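Local structure of myosin-17 (Arabidopsis thaliana, 7KFL) at residues Phe237-Arg240 with Lys241-Gln245; Gln245-Ser248 with Phe249-Val252. The protein is a plant class XI myosin motor, whose globular tail, the cargo-binding domain seen here, probably recognises the cargo that the motor carries along actin. One frame throughout, in Å; residues are numbered along the deposited sequence.

Interaction 1: Phe237-Arg240 with Lys241-Gln245; sequences FLVR and KVFTQ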
ATOM      1  N   PHE A 237      -6.320   3.733   8.731  1.00 57.96           N
ATOM      2  CA  PHE A 237      -7.063   3.296   7.517  1.00 57.73           C
ATOM      3  C   PHE A 237      -6.148   3.353   6.285  1.00 56.23           C
ATOM      4  O   PHE A 237      -6.080   2.353   5.544  1.00 55.46           O
ATOM      5  CB  PHE A 237      -8.311   4.161   7.322  1.00 59.12           C
ATOM      6  CG  PHE A 237      -9.079   3.879   6.056  1.00 60.56           C
ATOM      7  CD1 PHE A 237      -8.723   4.488   4.860  1.00 61.00           C
ATOM      8  CD2 PHE A 237     -10.153   3.001   6.055  1.00 62.08           C
ATOM      9  CE1 PHE A 237      -9.422   4.224   3.694  1.00 61.69           C
ATOM     10  CE2 PHE A 237     -10.853   2.739   4.888  1.00 62.61           C
ATOM     11  CZ  PHE A 237     -10.488   3.353   3.710  1.00 62.81           C
ATOM     12  N   LEU A 238      -5.481   4.490   6.067  1.00 55.30           N
ATOM     13  CA  LEU A 238      -4.570   4.704   4.906  1.00 54.86           C
ATOM     14  C   LEU A 238      -3.354   3.778   5.018  1.00 54.17           C
ATOM     15  O   LEU A 238      -2.879   3.319   3.965  1.00 52.71           O
ATOM     16  CB  LEU A 238      -4.126   6.170   4.837  1.00 54.54           C
ATOM     17  CG  LEU A 238      -5.060   7.127   4.096  1.00 54.75           C
ATOM     18  CD1 LEU A 238      -4.315   8.396   3.702  1.00 54.80           C
ATOM     19  CD2 LEU A 238      -5.670   6.480   2.862  1.00 54.93           C
ATOM     20  N   VAL A 239      -2.872   3.521   6.238  1.00 54.48           N
ATOM     21  CA  VAL A 239      -1.681   2.657   6.494  1.00 54.92           C
ATOM     22  C   VAL A 239      -2.070   1.197   6.221  1.00 54.58           C
ATOM     23  O   VAL A 239      -1.245   0.473   5.630  1.00 54.44           O
ATOM     24  CB  VAL A 239      -1.125   2.858   7.918  1.00 55.97           C
ATOM     25  CG1 VAL A 239       0.072   1.957   8.189  1.00 56.47           C
ATOM     26  CG2 VAL A 239      -0.757   4.312   8.179  1.00 56.31           C
ATOM     27  N   ARG A 240      -3.280   0.790   6.622  1.00 54.79           N
ATOM     28  CA  ARG A 240      -3.858  -0.554   6.340  1.00 54.32           C
ATOM     29  C   ARG A 240      -3.827  -0.827   4.831  1.00 54.62           C
ATOM     30  O   ARG A 240      -3.478  -1.962   4.450  1.00 55.74           O
ATOM     31  CB  ARG A 240      -5.295  -0.670   6.856  1.00 54.22           C
ATOM     32  CG  ARG A 240      -5.404  -0.837   8.364  1.00 54.64           C
ATOM     33  CD  ARG A 240      -6.726  -1.444   8.797  1.00 55.32           C
ATOM     34  NE  ARG A 240      -7.837  -0.503   8.712  1.00 56.05           N
ATOM     35  CZ  ARG A 240      -8.090   0.474   9.583  1.00 56.68           C
ATOM     36  NH1 ARG A 240      -7.303   0.669  10.630  1.00 56.73           N
ATOM     37  NH2 ARG A 240      -9.131   1.267   9.396  1.00 57.46           N
ATOM     38  N   LYS A 241      -4.189   0.166   4.008  1.00 54.42           N
ATOM     39  CA  LYS A 241      -4.199   0.047   2.524  1.00 54.38           C
ATOM     40  C   LYS A 241      -2.773  -0.218   2.031  1.00 52.92           C
ATOM     41  O   LYS A 241      -2.580  -1.229   1.335  1.00 53.32           O
ATOM     42  CB  LYS A 241      -4.755   1.305   1.848  1.00 55.95           C
ATOM     43  CG  LYS A 241      -6.187   1.685   2.206  1.00 57.79           C
ATOM     44  CD  LYS A 241      -7.139   0.518   2.370  1.00 58.91           C
ATOM     45  CE  LYS A 241      -8.559   0.974   2.633  1.00 60.57           C
ATOM     46  NZ  LYS A 241      -9.530  -0.145   2.565  1.00 62.02           N
ATOM     47  N   VAL A 242      -1.819   0.642   2.407  1.00 51.90           N
ATOM     48  CA  VAL A 242      -0.407   0.611   1.915  1.00 51.23           C
ATOM     49  C   VAL A 242       0.131  -0.817   2.061  1.00 50.19           C
ATOM     50  O   VAL A 242       0.570  -1.393   1.047  1.00 50.01           O
ATOM     51  CB  VAL A 242       0.501   1.616   2.653  1.00 51.68           C
ATOM     52  CG1 VAL A 242       1.947   1.519   2.187  1.00 52.00           C
ATOM     53  CG2 VAL A 242       0.015   3.048   2.509  1.00 52.32           C
ATOM     54  N   PHE A 243       0.087  -1.367   3.277  1.00 49.92           N
ATOM     55  CA  PHE A 243       0.726  -2.663   3.628  1.00 49.82           C
ATOM     56  C   PHE A 243      -0.028  -3.816   2.952  1.00 49.20           C
ATOM     57  O   PHE A 243       0.649  -4.755   2.484  1.00 48.46           O
ATOM     58  CB  PHE A 243       0.856  -2.806   5.147  1.00 50.19           C
ATOM     59  CG  PHE A 243       1.962  -1.960   5.726  1.00 50.37           C
ATOM     60  CD1 PHE A 243       3.285  -2.209   5.390  1.00 50.47           C
ATOM     61  CD2 PHE A 243       1.686  -0.907   6.583  1.00 50.51           C
ATOM     62  CE1 PHE A 243       4.308  -1.426   5.902  1.00 50.28           C
ATOM     63  CE2 PHE A 243       2.711  -0.127   7.097  1.00 50.95           C
ATOM     64  CZ  PHE A 243       4.019  -0.389   6.757  1.00 50.70           C
ATOM     65  N   THR A 244      -1.362  -3.733   2.870  1.00 48.19           N
ATOM     66  CA  THR A 244      -2.220  -4.714   2.147  1.00 47.63           C
ATOM     67  C   THR A 244      -1.798  -4.755   0.673  1.00 46.89           C
ATOM     68  O   THR A 244      -1.653  -5.865   0.138  1.00 46.75           O
ATOM     69  CB  THR A 244      -3.712  -4.395   2.302  1.00 47.47           C
ATOM     70  OG1 THR A 244      -4.023  -4.374   3.695  1.00 48.18           O
ATOM     71  CG2 THR A 244      -4.605  -5.399   1.607  1.00 47.49           C
ATOM     72  N   GLN A 245      -1.589  -3.589   0.055  1.00 47.30           N
ATOM     73  CA  GLN A 245      -1.139  -3.461  -1.360  1.00 48.00           C
ATOM     74  C   GLN A 245       0.310  -3.951  -1.500  1.00 48.46           C
ATOM     75  O   GLN A 245       0.651  -4.458  -2.583  1.00 49.83           O
ATOM     76  CB  GLN A 245      -1.290  -2.017  -1.848  1.00 47.80           C
ATOM     77  CG  GLN A 245      -2.740  -1.598  -2.057  1.00 48.22           C
ATOM     78  CD  GLN A 245      -2.890  -0.440  -3.014  1.00 48.82           C
ATOM     79  OE1 GLN A 245      -2.042   0.449  -3.088  1.00 49.25           O
ATOM     80  NE2 GLN A 245      -3.986  -0.435  -3.755  1.00 48.58           N
TER
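From Phe237 to Thr244 the backbone makes successive i to i+4 hydrogen bonds of an alpha helix, from the N-H of Lys241 to Phe237 O through to that of Thr244 to Arg240 O, all 3.2 to 3.3 Å long and straightest at Phe243 N to Val239 O (171°). Lys241 folds back along the helix to its i-4 neighbour: the bend at chi2 (-38°) carries its CE over one face of the Phe237 ring, 3.7 Å from the centroid and displaced toward the rim at CZ, a CH-pi contact made by a methylene that the adjacent ammonium would polarise. Shortening Lys241 to an alanine would probably strip the CE cover from that face of Phe237 and let the ring turn more easily. One turn on, Thr244 OG1 lies beside its own backbone N and gives a second, short bond to Arg240 O (2.6 Å), so that this carbonyl is gripped by the hydroxyl and the amide from opposite faces of its plane. On another side of the helix Val239 and Phe243 point the same way, and Val239 CG1 meets the ring edge in its plane, 3.5 Å from Phe243 CE2. These two pack against Leu226 and Met229 of helix 205-231, Leu238 and Val242 face helix 150-186, and Phe237 reaches the C-terminal helix 388-393.

Interaction 2: Gln245-Ser248 with Phe249-Val252; sequences QIFS and FINV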
ATOM      1  N   GLN A 245      -1.589  -3.589   0.055  1.00 47.30           N
ATOM      2  CA  GLN A 245      -1.139  -3.461  -1.360  1.00 48.00           C
ATOM      3  C   GLN A 245       0.310  -3.951  -1.500  1.00 48.46           C
ATOM      4  O   GLN A 245       0.651  -4.458  -2.583  1.00 49.83           O
ATOM      5  CB  GLN A 245      -1.290  -2.017  -1.848  1.00 47.80           C
ATOM      6  CG  GLN A 245      -2.740  -1.598  -2.057  1.00 48.22           C
ATOM      7  CD  GLN A 245      -2.890  -0.440  -3.014  1.00 48.82           C
ATOM      8  OE1 GLN A 245      -2.042   0.449  -3.088  1.00 49.25           O
ATOM      9  NE2 GLN A 245      -3.986  -0.435  -3.755  1.00 48.58           N
ATOM     10  N   ILE A 246       1.130  -3.807  -0.454  1.00 49.03           N
ATOM     11  CA  ILE A 246       2.568  -4.216  -0.455  1.00 49.18           C
ATOM     12  C   ILE A 246       2.670  -5.740  -0.301  1.00 48.90           C
ATOM     13  O   ILE A 246       3.535  -6.337  -0.969  1.00 48.01           O
ATOM     14  CB  ILE A 246       3.352  -3.461   0.638  1.00 49.64           C
ATOM     15  CG1 ILE A 246       3.538  -1.987   0.269  1.00 50.19           C
ATOM     16  CG2 ILE A 246       4.686  -4.135   0.928  1.00 50.15           C
ATOM     17  CD1 ILE A 246       4.611  -1.741  -0.768  1.00 50.34           C
ATOM     18  N   PHE A 247       1.842  -6.345   0.556  1.00 48.65           N
ATOM     19  CA  PHE A 247       1.799  -7.817   0.766  1.00 48.62           C
ATOM     20  C   PHE A 247       1.262  -8.486  -0.506  1.00 48.45           C
ATOM     21  O   PHE A 247       1.743  -9.587  -0.851  1.00 48.53           O
ATOM     22  CB  PHE A 247       1.004  -8.178   2.024  1.00 48.77           C
ATOM     23  CG  PHE A 247       1.846  -8.271   3.273  1.00 49.13           C
ATOM     24  CD1 PHE A 247       2.569  -7.177   3.723  1.00 49.16           C
ATOM     25  CD2 PHE A 247       1.923  -9.452   3.997  1.00 49.69           C
ATOM     26  CE1 PHE A 247       3.346  -7.260   4.869  1.00 49.43           C
ATOM     27  CE2 PHE A 247       2.699  -9.535   5.144  1.00 49.76           C
ATOM     28  CZ  PHE A 247       3.410  -8.439   5.578  1.00 49.74           C
ATOM     29  N   SER A 248       0.316  -7.830  -1.186  1.00 48.25           N
ATOM     30  CA  SER A 248      -0.133  -8.164  -2.565  1.00 48.03           C
ATOM     31  C   SER A 248       1.093  -8.320  -3.477  1.00 47.48           C
ATOM     32  O   SER A 248       1.213  -9.371  -4.129  1.00 48.01           O
ATOM     33  CB  SER A 248      -1.097  -7.128  -3.094  1.00 48.24           C
ATOM     34  OG  SER A 248      -0.893  -6.892  -4.479  1.00 48.63           O
ATOM     35  N   PHE A 249       1.976  -7.318  -3.494  1.00 46.77           N
ATOM     36  CA  PHE A 249       3.237  -7.296  -4.284  1.00 46.90           C
ATOM     37  C   PHE A 249       4.123  -8.488  -3.893  1.00 47.42           C
ATOM     38  O   PHE A 249       4.633  -9.179  -4.797  1.00 47.27           O
ATOM     39  CB  PHE A 249       3.951  -5.954  -4.093  1.00 46.74           C
ATOM     40  CG  PHE A 249       5.368  -5.901  -4.601  1.00 47.09           C
ATOM     41  CD1 PHE A 249       5.632  -5.762  -5.956  1.00 47.91           C
ATOM     42  CD2 PHE A 249       6.439  -5.969  -3.723  1.00 47.30           C
ATOM     43  CE1 PHE A 249       6.937  -5.703  -6.422  1.00 48.44           C
ATOM     44  CE2 PHE A 249       7.743  -5.911  -4.192  1.00 48.31           C
ATOM     45  CZ  PHE A 249       7.990  -5.776  -5.539  1.00 48.36           C
ATOM     46  N   ILE A 250       4.303  -8.726  -2.592  1.00 47.86           N
ATOM     47  CA  ILE A 250       5.139  -9.845  -2.055  1.00 48.89           C
ATOM     48  C   ILE A 250       4.547 -11.172  -2.542  1.00 49.25           C
ATOM     49  O   ILE A 250       5.313 -12.005  -3.068  1.00 49.67           O
ATOM     50  CB  ILE A 250       5.240  -9.779  -0.516  1.00 49.02           C
ATOM     51  CG1 ILE A 250       6.186  -8.658  -0.074  1.00 48.92           C
ATOM     52  CG2 ILE A 250       5.655 -11.124   0.066  1.00 49.23           C
ATOM     53  CD1 ILE A 250       6.061  -8.284   1.385  1.00 49.32           C
ATOM     54  N   ASN A 251       3.236 -11.348  -2.368  1.00 49.25           N
ATOM     55  CA  ASN A 251       2.481 -12.566  -2.767  1.00 48.89           C
ATOM     56  C   ASN A 251       2.745 -12.876  -4.244  1.00 49.12           C
ATOM     57  O   ASN A 251       2.946 -14.056  -4.571  1.00 50.05           O
ATOM     58  CB  ASN A 251       0.979 -12.400  -2.534  1.00 48.40           C
ATOM     59  CG  ASN A 251       0.199 -13.617  -2.975  1.00 48.49           C
ATOM     60  OD1 ASN A 251       0.283 -14.671  -2.351  1.00 47.67           O
ATOM     61  ND2 ASN A 251      -0.549 -13.482  -4.057  1.00 49.36           N
ATOM     62  N   VAL A 252       2.727 -11.839  -5.087  1.00 49.02           N
ATOM     63  CA  VAL A 252       2.897 -11.918  -6.568  1.00 48.90           C
ATOM     64  C   VAL A 252       4.325 -12.373  -6.883  1.00 49.19           C
ATOM     65  O   VAL A 252       4.475 -13.348  -7.634  1.00 50.60           O
ATOM     66  CB  VAL A 252       2.568 -10.561  -7.223  1.00 48.68           C
ATOM     67  CG1 VAL A 252       3.078 -10.460  -8.653  1.00 49.08           C
ATOM     68  CG2 VAL A 252       1.077 -10.276  -7.166  1.00 48.96           C
TER
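Ile250 holds CG1 beside its backbone N (chi1 -75°) and extends its chain from there (chi2 164°), which sends CD1 back along the helix to lie over one face of the Phe247 ring, 4.3 Å from Phe247 CD1. Ile250 CD1 also comes within 4.4 Å of Ile246 CG2, so one isoleucine tip bridges the side chains three and four residues before it, in a loose apolar contact. Phe249 takes the other course: CG stands anti to the backbone N (chi1 168°), and the ring leads away from the preceding turn while its CB remains 3.2 Å from Ile246 O. Spacings of three and four residues are those of an alpha helix, and here they belong to the buried middle of helix 236-260, within the DIL domain of the myosin tail. Its backbone bonds are uneven. Asn251 N to Phe247 O is short and fairly straight (2.8 Å), whereas the bond from Phe249 N to Gln245 O is longer, at 3.3 Å. At the next bond on, from Val252 N to Ser248 O, Val252 CG2 rests 3.2 Å from the same carbonyl oxygen, Ser248 O. The buried polar side chains find partners beyond this turn: Gln245 bonds to Arg171 and to the carbonyl of Ser383, Ser248 OG to the backbone N of Asp381, and Asn251 OD1 to that of Ile302. On the apolar side, Phe247 and Ile250 meet Leu280 of helix 267-287, and the Phe247 ring lies at about 30° to that of Trp283.

Followed from the N terminus, the chain enters interaction 1 at the start of helix 236-260 and passes into interaction 2 through Gln245, which belongs to both. Each contact closes nothing longer than helical turns; they run in series, neither nesting nor crossing, with centres about 11 Å apart. What the shared helix joins is wider. Both contacts border helices 150-186 and 205-231, earlier in the chain, and Trp283 of helix 267-287 meets a phenylalanine from each. Of the later segments, helix 388-393 touches Phe237 and Leu238, Pro385 meets Lys241 and Gln245, and Leu378, Asp380 and Asp381 lie against Ser248 and Asn251. Gln245, at the junction, joins helix 150-186 to the C-terminal segment.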